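Local coordinates for penicillin-binding protein 2 (Pbp2) (Helicobacter pylori, PDB 5LP5), which probably cross-links peptidoglycan as a penicillin-binding transpeptidase, and forms a complex with MreC in the machinery that builds the cell wall, at residues A[232-237]-A[261-266]; A[394-399]-A[457-462]. One frame throughout, in Å; residues are numbered along the deposited sequence.

Contact 1: A[232-237]-A[261-266]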
loop_
_atom_site.group_PDB
_atom_site.type_symbol
_atom_site.label_atom_id
_atom_site.label_comp_id
_atom_site.label_asym_id
_atom_site.label_seq_id
_atom_site.Cartn_x
_atom_site.Cartn_y
_atom_site.Cartn_z
ATOM N N GLN A 232 -1.556 7.397 13.680
ATOM C CA GLN A 232 -0.992 6.667 14.799
ATOM C C GLN A 232 -2.040 6.400 15.893
ATOM O O GLN A 232 -2.714 7.331 16.365
ATOM C CB GLN A 232 0.191 7.440 15.379
ATOM C CG GLN A 232 1.150 6.551 16.138
ATOM C CD GLN A 232 2.125 7.315 16.993
ATOM O OE1 GLN A 232 2.044 8.548 17.149
ATOM N NE2 GLN A 232 3.069 6.567 17.577
ATOM N N LEU A 233 -2.142 5.129 16.295
ATOM C CA LEU A 233 -3.065 4.679 17.333
ATOM C C LEU A 233 -2.317 4.379 18.622
ATOM O O LEU A 233 -1.125 4.056 18.607
ATOM C CB LEU A 233 -3.804 3.402 16.919
ATOM C CG LEU A 233 -4.531 3.401 15.585
ATOM C CD1 LEU A 233 -5.308 2.119 15.418
ATOM C CD2 LEU A 233 -5.468 4.585 15.490
ATOM N N SER A 234 -3.050 4.445 19.729
ATOM C CA SER A 234 -2.494 4.257 21.058
ATOM C C SER A 234 -2.282 2.803 21.451
ATOM O O SER A 234 -1.623 2.528 22.446
ATOM C CB SER A 234 -3.390 4.931 22.087
ATOM O OG SER A 234 -4.733 4.494 21.934
ATOM N N LEU A 235 -2.822 1.870 20.678
ATOM C CA LEU A 235 -2.594 0.460 20.975
ATOM C C LEU A 235 -1.114 0.125 21.144
ATOM O O LEU A 235 -0.271 0.749 20.522
ATOM C CB LEU A 235 -3.157 -0.417 19.855
ATOM C CG LEU A 235 -4.653 -0.423 19.593
ATOM C CD1 LEU A 235 -4.908 -1.340 18.406
ATOM C CD2 LEU A 235 -5.418 -0.897 20.802
ATOM N N ASP A 236 -0.805 -0.870 21.963
ATOM C CA ASP A 236 0.515 -1.473 21.973
ATOM C C ASP A 236 0.391 -2.889 21.461
ATOM O O ASP A 236 -0.287 -3.703 22.043
ATOM C CB ASP A 236 1.101 -1.482 23.379
ATOM C CG ASP A 236 2.553 -2.019 23.426
ATOM O OD1 ASP A 236 2.939 -2.824 22.539
ATOM O OD2 ASP A 236 3.296 -1.651 24.371
ATOM N N LYS A 237 1.074 -3.172 20.372
ATOM C CA LYS A 237 0.989 -4.464 19.684
ATOM C C LYS A 237 1.322 -5.660 20.583
ATOM O O LYS A 237 0.761 -6.745 20.420
ATOM C CB LYS A 237 1.917 -4.441 18.457
ATOM C CG LYS A 237 2.014 -5.740 17.707
ATOM C CD LYS A 237 3.100 -5.650 16.643
ATOM C CE LYS A 237 3.329 -7.025 16.041
ATOM N NZ LYS A 237 4.110 -7.018 14.776
ATOM N N ASN A 261 -5.855 10.246 30.336
ATOM C CA ASN A 261 -6.188 10.877 29.041
ATOM C C ASN A 261 -7.127 10.086 28.120
ATOM O O ASN A 261 -7.624 10.629 27.132
ATOM C CB ASN A 261 -4.908 11.192 28.269
ATOM C CG ASN A 261 -4.097 9.951 27.930
ATOM O OD1 ASN A 261 -4.626 8.852 27.803
ATOM N ND2 ASN A 261 -2.805 10.131 27.773
ATOM N N GLY A 262 -7.329 8.805 28.406
ATOM C CA GLY A 262 -8.312 8.004 27.671
ATOM C C GLY A 262 -7.769 7.143 26.550
ATOM O O GLY A 262 -8.531 6.614 25.751
ATOM N N GLU A 263 -6.451 7.004 26.481
ATOM C CA GLU A 263 -5.839 6.201 25.441
ATOM C C GLU A 263 -6.122 4.714 25.696
ATOM O O GLU A 263 -5.965 4.220 26.813
ATOM C CB GLU A 263 -4.332 6.471 25.351
ATOM C CG GLU A 263 -3.977 7.779 24.653
ATOM C CD GLU A 263 -2.476 8.011 24.484
ATOM O OE1 GLU A 263 -1.669 7.290 25.120
ATOM O OE2 GLU A 263 -2.115 8.927 23.701
ATOM N N LEU A 264 -6.560 4.017 24.650
ATOM C CA LEU A 264 -6.762 2.583 24.712
ATOM C C LEU A 264 -5.492 1.853 24.241
ATOM O O LEU A 264 -5.051 1.991 23.099
ATOM C CB LEU A 264 -7.962 2.178 23.865
ATOM C CG LEU A 264 -9.275 2.775 24.366
ATOM C CD1 LEU A 264 -10.361 2.586 23.337
ATOM C CD2 LEU A 264 -9.695 2.184 25.707
ATOM N N LEU A 265 -4.895 1.093 25.147
ATOM C CA LEU A 265 -3.731 0.311 24.835
ATOM C C LEU A 265 -4.149 -1.080 24.359
ATOM O O LEU A 265 -3.462 -1.687 23.563
ATOM C CB LEU A 265 -2.816 0.213 26.057
ATOM C CG LEU A 265 -2.303 1.525 26.685
ATOM C CD1 LEU A 265 -1.475 1.277 27.944
ATOM C CD2 LEU A 265 -1.484 2.326 25.696
ATOM N N VAL A 266 -5.268 -1.582 24.865
ATOM C CA VAL A 266 -5.866 -2.817 24.372
ATOM C C VAL A 266 -7.353 -2.608 24.110
ATOM O O VAL A 266 -8.003 -1.807 24.770
ATOM C CB VAL A 266 -5.701 -3.949 25.392
ATOM C CG1 VAL A 266 -6.332 -5.231 24.891
ATOM C CG2 VAL A 266 -4.224 -4.169 25.694
#
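Ser-234 and Leu-235 lie against the start of edge strand 264-270, where Leu-265 and Val-266 together face Val-256 in a classic beta bulge of the transpeptidase sheet. The close-set part is mostly backbone. With a first torsion of 53° the Ser-234 hydroxyl turns to the strand, and OG donates to Leu-264 O from above the carbonyl plane; OG is also hydrogen-bonded to Phe-461 O. Asp-236 N donates to Leu-265 O at 3.2 Å, with an angle of 163° at the hydrogen. The same oxygen receives a CA-H...O contact from Leu-235 CA, 3.5 Å away, so the bulge carbonyl has two partners in this loop. Asp-236 then N-caps helix 237-246, and its OD2 is held by Tyr-587 and Arg-238. Ser-234 CB packs on Glu-263 CB at 3.7 Å, while the extended Glu-263 carries its carboxylate on to a salt bridge with Arg-59. Toward the ends the contact gives way to partly exposed residues, Gln-232 and Lys-237 on one segment and Asn-261 on the other. Asn-261 instead folds its own turn, an Asx turn in which OD1 accepts from Glu-263 N at 2.9 Å. Back in the buried part, the bond from Ser-234 OG to Leu-264 O measures 2.8 Å.

Contact 2: A[394-399]-A[457-462]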
loop_
_atom_site.group_PDB
_atom_site.type_symbol
_atom_site.label_atom_id
_atom_site.label_comp_id
_atom_site.label_asym_id
_atom_site.label_seq_id
_atom_site.Cartn_x
_atom_site.Cartn_y
_atom_site.Cartn_z
ATOM N N GLU A 394 -25.008 6.743 28.570
ATOM C CA GLU A 394 -24.624 7.366 27.324
ATOM C C GLU A 394 -23.371 6.741 26.746
ATOM O O GLU A 394 -22.763 5.842 27.343
ATOM C CB GLU A 394 -24.410 8.870 27.562
ATOM C CG GLU A 394 -25.684 9.621 27.926
ATOM C CD GLU A 394 -26.765 9.518 26.847
ATOM O OE1 GLU A 394 -26.424 9.492 25.641
ATOM O OE2 GLU A 394 -27.964 9.464 27.201
ATOM N N LYS A 395 -23.002 7.225 25.565
ATOM C CA LYS A 395 -21.774 6.800 24.909
ATOM C C LYS A 395 -20.574 7.349 25.669
ATOM O O LYS A 395 -20.619 8.478 26.140
ATOM C CB LYS A 395 -21.707 7.336 23.476
ATOM C CG LYS A 395 -22.900 7.038 22.589
ATOM C CD LYS A 395 -22.622 7.539 21.175
ATOM C CE LYS A 395 -23.792 7.276 20.235
ATOM N NZ LYS A 395 -23.442 7.530 18.808
ATOM N N THR A 396 -19.514 6.550 25.772
ATOM C CA THR A 396 -18.230 7.018 26.264
ATOM C C THR A 396 -17.596 8.042 25.308
ATOM O O THR A 396 -16.805 8.887 25.752
ATOM C CB THR A 396 -17.231 5.861 26.503
ATOM O OG1 THR A 396 -16.967 5.178 25.268
ATOM C CG2 THR A 396 -17.766 4.856 27.556
ATOM N N GLY A 397 -17.947 7.988 24.021
ATOM C CA GLY A 397 -17.392 8.903 23.007
ATOM C C GLY A 397 -16.181 8.361 22.246
ATOM O O GLY A 397 -15.308 9.110 21.823
ATOM N N VAL A 398 -16.142 7.050 22.064
ATOM C CA VAL A 398 -14.989 6.400 21.490
ATOM C C VAL A 398 -14.948 6.754 20.015
ATOM O O VAL A 398 -15.989 7.000 19.415
ATOM C CB VAL A 398 -15.037 4.875 21.749
ATOM C CG1 VAL A 398 -16.092 4.208 20.894
ATOM C CG2 VAL A 398 -13.679 4.232 21.519
ATOM N N ASP A 399 -13.745 6.835 19.450
ATOM C CA ASP A 399 -13.580 7.186 18.042
ATOM C C ASP A 399 -13.712 5.965 17.098
ATOM O O ASP A 399 -12.787 5.599 16.352
ATOM C CB ASP A 399 -12.277 7.985 17.815
ATOM C CG ASP A 399 -11.019 7.235 18.230
ATOM O OD1 ASP A 399 -11.082 6.301 19.045
ATOM O OD2 ASP A 399 -9.947 7.591 17.723
ATOM N N ALA A 457 -12.482 9.733 31.725
ATOM C CA ALA A 457 -11.721 9.693 30.493
ATOM C C ALA A 457 -12.630 9.350 29.332
ATOM O O ALA A 457 -13.482 8.477 29.445
ATOM C CB ALA A 457 -10.623 8.645 30.611
ATOM N N THR A 458 -12.449 10.039 28.217
ATOM C CA THR A 458 -13.041 9.615 26.947
ATOM C C THR A 458 -12.087 8.619 26.281
ATOM O O THR A 458 -11.011 9.042 25.816
ATOM C CB THR A 458 -13.249 10.812 26.002
ATOM O OG1 THR A 458 -14.197 11.711 26.577
ATOM C CG2 THR A 458 -13.755 10.373 24.665
ATOM N N PRO A 459 -12.463 7.303 26.230
ATOM C CA PRO A 459 -11.584 6.325 25.567
ATOM C C PRO A 459 -11.442 6.651 24.113
ATOM O O PRO A 459 -12.404 7.104 23.510
ATOM C CB PRO A 459 -12.320 4.996 25.737
ATOM C CG PRO A 459 -13.264 5.218 26.869
ATOM C CD PRO A 459 -13.677 6.656 26.754
ATOM N N HIS A 460 -10.251 6.469 23.558
ATOM C CA HIS A 460 -10.030 6.751 22.149
ATOM C C HIS A 460 -8.842 5.966 21.688
ATOM O O HIS A 460 -8.115 5.445 22.503
ATOM C CB HIS A 460 -9.865 8.259 21.874
ATOM C CG HIS A 460 -8.731 8.895 22.609
ATOM N ND1 HIS A 460 -8.816 9.266 23.933
ATOM C CD2 HIS A 460 -7.492 9.252 22.195
ATOM C CE1 HIS A 460 -7.669 9.805 24.308
ATOM N NE2 HIS A 460 -6.851 9.815 23.268
ATOM N N PHE A 461 -8.697 5.846 20.373
ATOM C CA PHE A 461 -7.617 5.084 19.752
ATOM C C PHE A 461 -6.596 5.996 19.068
ATOM O O PHE A 461 -5.406 5.697 19.053
ATOM C CB PHE A 461 -8.175 4.115 18.721
ATOM C CG PHE A 461 -8.935 2.967 19.322
ATOM C CD1 PHE A 461 -8.271 1.858 19.817
ATOM C CD2 PHE A 461 -10.315 3.001 19.391
ATOM C CE1 PHE A 461 -8.965 0.798 20.354
ATOM C CE2 PHE A 461 -11.021 1.948 19.926
ATOM C CZ PHE A 461 -10.343 0.848 20.411
ATOM N N ALA A 462 -7.048 7.099 18.487
ATOM C CA ALA A 462 -6.160 7.992 17.765
ATOM C C ALA A 462 -5.345 8.880 18.724
ATOM O O ALA A 462 -5.895 9.766 19.384
ATOM C CB ALA A 462 -6.966 8.846 16.803
#
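From Thr-396 to Asp-399 and from Thr-458 to Ala-462 the two loops run in nearly the same direction, 12° apart end to end, with Val-398 CA 5.0 Å from His-460 CA. The backbones meet at Val-398, whose CA-H points at Pro-459 O, 3.4 Å from CA. Beyond it Asp-399 grips the other loop with both carboxylate oxygens. OD1 accepts from Phe-461 N at 2.8 Å, met on its syn side but 22° out of the carboxylate plane, and OD2 uses its syn lone pair for Ala-462 N at 3.0 Å. A first torsion of 60° swings the carboxylate toward these N-H groups. OD1 lies at the edge of the Phe-461 ring, near its plane, 3.4 Å from CD2. Val-398 reaches the same ring at an oblique angle, CG2 standing 3.8 Å from CE2. At the other end Thr-396 crosses the Pro-459 ring at about a right angle, CB 3.7 Å from CD, while its OG1 bonds to Glu-403. His-460 turns aside: ND1 donates almost straight to Thr-458 O at 2.9 Å, in the ring plane, bracing the loop from within. One aspartate carboxylate thus accepts from two successive backbone N-H groups, and Tyr-195, in the N-terminal dimerisation-domain part of the chain, also bonds to OD2: the site joins two transpeptidase-domain loops at the junction with the dimerisation domain.

How the contacts relate
Followed from the N terminus, the chain leaves strand 231-232, and contact 1 closes a short loop of 23 residues holding helix 237-246 and strand 252-258. Contact 2 opens later and closes a longer loop of 57 residues, which includes helices 411-418, 424-430 and 441-453 and no strand. The two are in series, neither enclosing nor crossing the other, yet in space they adjoin, their centres 11 Å apart. Segment 457-462 belongs to contact 2 but also touches both segments of contact 1: Phe-461 O probably bonds to Ser-234 N and Gly-262 O to His-460 N. Together they tie the transpeptidase sheet edge and the approach to helix 237-246 to the loops after helices 380-389 and 441-453.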